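Local coordinates for protein restriction endonuclease UbaLAI (Unidentified, PDB 5O63) that cleaves DNA as a monomeric Type IIE restriction enzyme, here represented by its N-terminal B3 domain, which binds the cognate DNA, at residues Leu99-Arg102 with Asn103-Pro106; Glu137-Phe140 with Ala141-Phe144. One frame throughout, in Å; residues are numbered along the deposited sequence.

Contact 1 of 2, residues Leu99-Arg102 with Asn103-Pro106; sequences LNER and NYDP
E101 to D105 are joined by waters round a surface turn of the B3 domain, in the loop between strands 89-93 and 108-116. The polar links across it run through three waters. Water 1 accepts from Y104 N (2.7 Å) and spends its two hydrogens on E101 O and D105 OD2. R102 O is gripped twice, by water 2 and, at 2.8 Å, by water 3, both donating to it. Water 2 also donates to D105 OD1 (2.7 Å), whereas water 3 accepts from D105 N. Both carboxylate oxygens of D105 are therefore engaged, and OD2 has a further salt bridge to R107. D105 CG stands beside its own backbone N (chi1 -79°), and D105 OD2 lies 3.9 Å from R102 O.

In the conformer given, E101 OE1 approaches Y104 CE1 at 4.0 Å, at the ring edge and near its plane. This contact is doubtful, because E101 has a second conformer.

The R102 guanidinium is held elsewhere, by a hydrogen bond from NE to P31 O and a salt bridge from NH2 to D34. Its remaining nitrogen, R102 NH1, makes a weak bond to N100 O at 3.3 Å, with an N-H...O angle of 149°.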
loop_
_atom_site.group_PDB
_atom_site.type_symbol
_atom_site.label_atom_id
_atom_site.label_comp_id
_atom_site.label_asym_id
_atom_site.label_seq_id
_atom_site.Cartn_x
_atom_site.Cartn_y
_atom_site.Cartn_z
ATOM N N LEU A 99 -7.104 9.191 -1.892
ATOM C CA LEU A 99 -5.717 9.744 -1.819
ATOM C C LEU A 99 -5.596 11.063 -2.592
ATOM O O LEU A 99 -4.625 11.805 -2.417
ATOM C CB LEU A 99 -4.690 8.787 -2.389
ATOM C CG LEU A 99 -4.465 7.491 -1.623
ATOM C CD1 LEU A 99 -3.393 6.708 -2.370
ATOM C CD2 LEU A 99 -4.109 7.783 -0.183
ATOM N N ASN A 100 -6.578 11.369 -3.441
ATOM C CA ASN A 100 -6.390 12.571 -4.234
ATOM C C ASN A 100 -6.584 13.882 -3.432
ATOM O O ASN A 100 -6.076 14.951 -3.842
ATOM C CB ASN A 100 -7.353 12.503 -5.429
ATOM C CG ASN A 100 -6.910 11.483 -6.419
ATOM O OD1 ASN A 100 -5.699 11.225 -6.597
ATOM N ND2 ASN A 100 -7.900 10.823 -7.076
ATOM N N GLU A 101 -7.294 13.811 -2.314
ATOM C CA GLU A 101 -7.596 15.001 -1.544
ATOM C C GLU A 101 -6.346 15.466 -0.810
ATOM O O GLU A 101 -5.847 14.743 0.016
ATOM C CB GLU A 101 -8.740 14.718 -0.565
ATOM C CG GLU A 101 -10.126 14.751 -1.248
ATOM C CD GLU A 101 -10.669 16.144 -1.542
ATOM O OE1 GLU A 101 -10.182 17.125 -0.945
ATOM O OE2 GLU A 101 -11.620 16.258 -2.366
ATOM N N ARG A 102 -5.868 16.671 -1.107
ATOM C CA ARG A 102 -4.551 17.126 -0.617
ATOM C C ARG A 102 -4.552 17.974 0.676
ATOM O O ARG A 102 -3.471 18.284 1.179
ATOM C CB ARG A 102 -3.855 17.961 -1.721
ATOM C CG ARG A 102 -3.458 17.170 -2.964
ATOM C CD ARG A 102 -2.548 15.961 -2.572
ATOM N NE ARG A 102 -1.566 15.566 -3.602
ATOM C CZ ARG A 102 -1.839 15.238 -4.886
ATOM N NH1 ARG A 102 -3.135 15.252 -5.399
ATOM N NH2 ARG A 102 -0.805 14.935 -5.684
ATOM N N ASN A 103 -5.711 18.345 1.201
ATOM C CA ASN A 103 -5.754 19.293 2.332
ATOM C C ASN A 103 -5.846 18.676 3.734
ATOM O O ASN A 103 -6.226 19.352 4.713
ATOM C CB ASN A 103 -6.949 20.221 2.124
ATOM C CG ASN A 103 -6.744 21.165 0.971
ATOM O OD1 ASN A 103 -5.696 21.802 0.860
ATOM N ND2 ASN A 103 -7.728 21.233 0.085
ATOM N N TYR A 104 -5.566 17.374 3.827
ATOM C CA TYR A 104 -5.814 16.633 5.066
ATOM C C TYR A 104 -4.615 15.821 5.405
ATOM O O TYR A 104 -4.726 14.683 5.918
ATOM C CB TYR A 104 -7.058 15.731 4.928
ATOM C CG TYR A 104 -8.233 16.595 4.616
ATOM C CD1 TYR A 104 -8.671 16.741 3.312
ATOM C CD2 TYR A 104 -8.850 17.351 5.608
ATOM C CE1 TYR A 104 -9.745 17.610 3.002
ATOM C CE2 TYR A 104 -9.912 18.195 5.321
ATOM C CZ TYR A 104 -10.353 18.323 4.012
ATOM O OH TYR A 104 -11.399 19.168 3.720
ATOM N N ASP A 105 -3.432 16.361 5.120
ATOM C CA ASP A 105 -2.200 15.585 5.399
ATOM C C ASP A 105 -1.936 15.494 6.909
ATOM O O ASP A 105 -2.353 16.400 7.658
ATOM C CB ASP A 105 -1.004 16.230 4.711
ATOM C CG ASP A 105 -0.913 15.913 3.209
ATOM O OD1 ASP A 105 0.039 16.407 2.569
ATOM O OD2 ASP A 105 -1.747 15.096 2.694
ATOM N N PRO A 106 -1.217 14.456 7.367
ATOM C CA PRO A 106 -0.573 13.421 6.546
ATOM C C PRO A 106 -1.567 12.343 6.070
ATOM O O PRO A 106 -2.659 12.133 6.629
ATOM C CB PRO A 106 0.443 12.778 7.501
ATOM C CG PRO A 106 -0.197 13.014 8.898
ATOM C CD PRO A 106 -0.727 14.428 8.777
HETATM O O HOH W 1 -4.554 15.273 2.426
HETATM O O HOH W 2 -0.892 17.448 0.293
HETATM O O HOH W 3 -2.664 18.934 3.769
#

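Contact 2 of 2, residues Glu137-Phe140 with Ala141-Phe144; sequences EVLF and ALCF
F140 O takes the shortest backbone bond of this helical segment, from F144 N at 2.8 Å with an N-H...O angle of 148°. The same oxygen lies in the plane of the F144 ring, at its edge, and F144 CB is 3.4 Å from F140 O. Three more i to i+4 bonds, A141 N to E137 O, L142 N to V138 O and C143 N to L139 O, continue the pattern and identify an alpha-helix, here the last two turns of helix 136-144 of the B3 domain.

The main side-chain contact is also i to i+4. F140 CG is anti to the backbone N (chi1 -177°), which carries the ring toward the next turn, where the F144 side chain crosses it at about a right angle. The planes are only 17° apart, yet the rings are slid past one another, with centroids 4.7 Å apart, so they barely overlap. Instead F144 CB sits over one face of the F140 ring, 4.0 Å from its centroid, in a CH-pi contact. Packing is close at the rims, F140 CE2 meeting F144 CD2 at 3.4 Å.

On another side of the helix, L139 CD2 touches L142 CD1 at 4.0 Å.

L139 and L142 both reach Y7 of helix 3-14. The apolar face packs on the sheet: L139, C143 and F144 on strand 108-116, through L108 and I110, and F140 and C143 on V28 and A26 of strand 19-28.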
loop_
_atom_site.group_PDB
_atom_site.type_symbol
_atom_site.label_atom_id
_atom_site.label_comp_id
_atom_site.label_asym_id
_atom_site.label_seq_id
_atom_site.Cartn_x
_atom_site.Cartn_y
_atom_site.Cartn_z
ATOM N N GLU A 137 -4.175 8.452 12.368
ATOM C CA GLU A 137 -3.474 8.286 13.614
ATOM C C GLU A 137 -3.536 6.830 14.098
ATOM O O GLU A 137 -2.475 6.284 14.502
ATOM C CB GLU A 137 -4.045 9.204 14.677
ATOM C CG GLU A 137 -3.915 10.641 14.403
ATOM C CD GLU A 137 -4.690 11.397 15.458
ATOM O OE1 GLU A 137 -5.717 12.024 15.109
ATOM O OE2 GLU A 137 -4.302 11.291 16.646
ATOM N N VAL A 138 -4.718 6.219 14.041
ATOM C CA VAL A 138 -4.832 4.842 14.507
ATOM C C VAL A 138 -3.968 3.925 13.618
ATOM O O VAL A 138 -3.209 3.116 14.137
ATOM C CB VAL A 138 -6.315 4.364 14.568
ATOM C CG1 VAL A 138 -6.408 2.854 14.801
ATOM C CG2 VAL A 138 -7.008 5.042 15.713
ATOM N N LEU A 139 -4.035 4.088 12.298
ATOM C CA LEU A 139 -3.247 3.238 11.430
ATOM C C LEU A 139 -1.755 3.480 11.545
ATOM O O LEU A 139 -0.954 2.521 11.559
ATOM C CB LEU A 139 -3.673 3.422 9.969
ATOM C CG LEU A 139 -5.104 2.931 9.712
ATOM C CD1 LEU A 139 -5.446 3.204 8.256
ATOM C CD2 LEU A 139 -5.311 1.443 10.073
ATOM N N PHE A 140 -1.361 4.745 11.650
ATOM C CA PHE A 140 0.054 5.040 11.807
ATOM C C PHE A 140 0.613 4.369 13.093
ATOM O O PHE A 140 1.719 3.750 13.078
ATOM C CB PHE A 140 0.280 6.543 11.824
ATOM C CG PHE A 140 1.770 6.907 11.911
ATOM C CD1 PHE A 140 2.341 7.094 13.160
ATOM C CD2 PHE A 140 2.581 6.927 10.786
ATOM C CE1 PHE A 140 3.699 7.352 13.269
ATOM C CE2 PHE A 140 3.937 7.179 10.880
ATOM C CZ PHE A 140 4.496 7.390 12.142
ATOM N N ALA A 141 -0.124 4.515 14.176
ATOM C CA ALA A 141 0.317 3.895 15.434
ATOM C C ALA A 141 0.491 2.349 15.281
ATOM O O ALA A 141 1.419 1.757 15.856
ATOM C CB ALA A 141 -0.695 4.204 16.563
ATOM N N LEU A 142 -0.451 1.685 14.595
ATOM C CA LEU A 142 -0.327 0.233 14.418
ATOM C C LEU A 142 0.838 -0.164 13.530
ATOM O O LEU A 142 1.436 -1.189 13.782
ATOM C CB LEU A 142 -1.570 -0.409 13.784
ATOM C CG LEU A 142 -2.944 -0.064 14.233
ATOM C CD1 LEU A 142 -3.949 -0.615 13.252
ATOM C CD2 LEU A 142 -3.048 -0.752 15.500
ATOM N N CYS A 143 1.129 0.605 12.475
ATOM C CA CYS A 143 2.174 0.225 11.552
ATOM C C CYS A 143 3.566 0.601 12.035
ATOM O O CYS A 143 4.541 -0.089 11.713
ATOM C CB CYS A 143 1.984 0.912 10.203
ATOM S SG CYS A 143 0.455 0.304 9.385
ATOM N N PHE A 144 3.666 1.725 12.765
ATOM C CA PHE A 144 4.990 2.300 13.095
ATOM C C PHE A 144 5.291 2.373 14.608
ATOM O O PHE A 144 6.437 2.646 15.014
ATOM C CB PHE A 144 5.096 3.718 12.510
ATOM C CG PHE A 144 5.182 3.752 11.020
ATOM C CD1 PHE A 144 6.428 3.624 10.371
ATOM C CD2 PHE A 144 4.012 3.850 10.236
ATOM C CE1 PHE A 144 6.521 3.663 8.985
ATOM C CE2 PHE A 144 4.117 3.918 8.845
ATOM C CZ PHE A 144 5.371 3.807 8.210
#

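From the N terminus, the chain passes through helix 3-14 and the strands up to 89-93 before reaching contact 1, a local turn at the surface in the connection to strand 108-116. That strand and 121-128 follow, and then helix 136-144, which holds contact 2. Contact 1 is complete well before the chain reaches contact 2, and the two neither nest nor cross. Their centres are about 17 Å apart and their nearest atoms about 7 Å, without touching. Strand 108-116 connects them, since it starts just after contact 1 and carries L108 and I110, on which contact 2 packs. Contact 1 also reaches the loop of P31 and D34, whereas contact 2 packs against both helix 3-14 and strands 19-28 and 108-116.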